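PDB 6PTM: uncharacterized protein from Bacteroides ovatus CL02T12C04, which probably acts as a GH42 exo-carrageenase, a glycoside hydrolase that releases sugars from the ends of carrageenan chains. Local coordinates for residues 269-272 against 273-277. Numbering follows the deposited sequence.
Sequences DLIK and GTVPY
A proline kink in helix 261-278 is the setting of this contact, which joins neighbouring turns of one helix. The helix follows strand 225-230 and precedes strand 288-292 in the chain. These strands are parallel neighbours in one sheet, so the helix lies in a beta-alpha-beta crossover, consistent with the (beta/alpha)8 barrel of GH42 enzymes. Gly273 N donates a bent bond to Asp269 O at 3.1 Å, and a weaker one to Leu270 O. Leu270 O also takes a side-chain bond from Thr274 OG1, at 2.8 Å. The hydroxyl comes from above the carbonyl plane, 41° out of it, and misses the lone pairs. A chi1 of 61° places OG1 between the backbone N and the carbonyl carbon of Thr274, facing back to the preceding turn. The same residue sets its methyl CG2 4.1 Å from Leu270 CD1. These two side chains are buried and both touch Met196 of strand 192-197. Ile271 O accepts a straighter bond from Val275 N, at 160°, plus a weak one from Thr274 N. Ile271 and Val275 lie side by side and point the same way, with their CG2 methyls 4.0 Å apart. They pack on helix 358-385, Ile271 on Glu381 and Val275 on Tyr385. Tyr277 N bonds to Thr274 O, three residues back, and not to the turn before. Pro276 has no N-H to give, so the usual bond to Lys272 O is absent. The ring occupies that place instead, with Pro276 CD 3.2 Å and CG 3.3 Å from Lys272 O.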
loop_
_atom_site.group_PDB
_atom_site.type_symbol
_atom_site.label_atom_id
_atom_site.label_comp_id
_atom_site.label_asym_id
_atom_site.label_seq_id
_atom_site.Cartn_x
_atom_site.Cartn_y
_atom_site.Cartn_z
ATOM N N ASP A 269 26.955 9.826 -9.862
ATOM C CA ASP A 269 27.162 11.172 -10.458
ATOM C C ASP A 269 25.852 11.958 -10.380
ATOM O O ASP A 269 25.904 13.162 -10.025
ATOM C CB ASP A 269 27.721 11.092 -11.885
ATOM C CG ASP A 269 29.211 10.815 -11.959
ATOM O OD1 ASP A 269 29.880 10.932 -10.948
ATOM O OD2 ASP A 269 29.677 10.525 -13.048
ATOM N N LEU A 270 24.726 11.322 -10.713
ATOM C CA LEU A 270 23.405 11.977 -10.595
ATOM C C LEU A 270 23.225 12.486 -9.162
ATOM O O LEU A 270 22.930 13.701 -8.997
ATOM C CB LEU A 270 22.258 11.039 -11.011
ATOM C CG LEU A 270 20.882 11.691 -10.974
ATOM C CD1 LEU A 270 20.803 12.862 -11.956
ATOM C CD2 LEU A 270 19.784 10.688 -11.296
ATOM N N ILE A 271 23.458 11.628 -8.168
ATOM C CA ILE A 271 23.088 11.941 -6.759
ATOM C C ILE A 271 24.010 13.042 -6.223
ATOM O O ILE A 271 23.509 13.988 -5.642
ATOM C CB ILE A 271 23.084 10.634 -5.957
ATOM C CG1 ILE A 271 21.875 9.788 -6.353
ATOM C CG2 ILE A 271 23.094 10.889 -4.477
ATOM C CD1 ILE A 271 21.975 8.323 -5.968
ATOM N N LYS A 272 25.314 12.937 -6.486
ATOM C CA LYS A 272 26.386 13.907 -6.124
ATOM C C LYS A 272 26.048 15.290 -6.697
ATOM O O LYS A 272 26.233 16.269 -5.988
ATOM C CB LYS A 272 27.678 13.314 -6.697
ATOM C CG LYS A 272 28.999 14.024 -6.478
ATOM C CD LYS A 272 30.163 13.149 -6.968
ATOM C CE LYS A 272 31.193 13.873 -7.800
ATOM N NZ LYS A 272 31.870 14.922 -7.004
ATOM N N GLY A 273 25.496 15.360 -7.908
ATOM C CA GLY A 273 25.337 16.623 -8.641
ATOM C C GLY A 273 24.001 17.291 -8.364
ATOM O O GLY A 273 23.832 18.456 -8.804
ATOM N N THR A 274 23.086 16.605 -7.661
ATOM C CA THR A 274 21.701 17.087 -7.468
ATOM C C THR A 274 21.372 17.182 -5.980
ATOM O O THR A 274 20.861 18.221 -5.573
ATOM C CB THR A 274 20.690 16.207 -8.224
ATOM O OG1 THR A 274 20.752 14.859 -7.737
ATOM C CG2 THR A 274 20.934 16.247 -9.717
ATOM N N VAL A 275 21.619 16.130 -5.202
ATOM C CA VAL A 275 21.093 16.043 -3.813
ATOM C C VAL A 275 21.636 17.170 -2.945
ATOM O O VAL A 275 20.864 17.661 -2.132
ATOM C CB VAL A 275 21.274 14.626 -3.225
ATOM C CG1 VAL A 275 21.091 14.561 -1.724
ATOM C CG2 VAL A 275 20.324 13.683 -3.915
ATOM N N PRO A 276 22.878 17.711 -3.085
ATOM C CA PRO A 276 23.279 18.873 -2.284
ATOM C C PRO A 276 22.334 20.088 -2.353
ATOM O O PRO A 276 22.258 20.800 -1.410
ATOM C CB PRO A 276 24.663 19.232 -2.854
ATOM C CG PRO A 276 25.197 17.876 -3.260
ATOM C CD PRO A 276 23.993 17.223 -3.918
ATOM N N TYR A 277 21.614 20.276 -3.448
ATOM C CA TYR A 277 20.639 21.378 -3.610
ATOM C C TYR A 277 19.335 21.078 -2.862
ATOM O O TYR A 277 18.600 22.036 -2.563
ATOM C CB TYR A 277 20.337 21.589 -5.088
ATOM C CG TYR A 277 21.479 22.166 -5.880
ATOM C CD1 TYR A 277 21.803 23.507 -5.799
ATOM C CD2 TYR A 277 22.230 21.371 -6.723
ATOM C CE1 TYR A 277 22.829 24.048 -6.565
ATOM C CE2 TYR A 277 23.266 21.887 -7.486
ATOM C CZ TYR A 277 23.564 23.243 -7.418
ATOM O OH TYR A 277 24.603 23.739 -8.174
#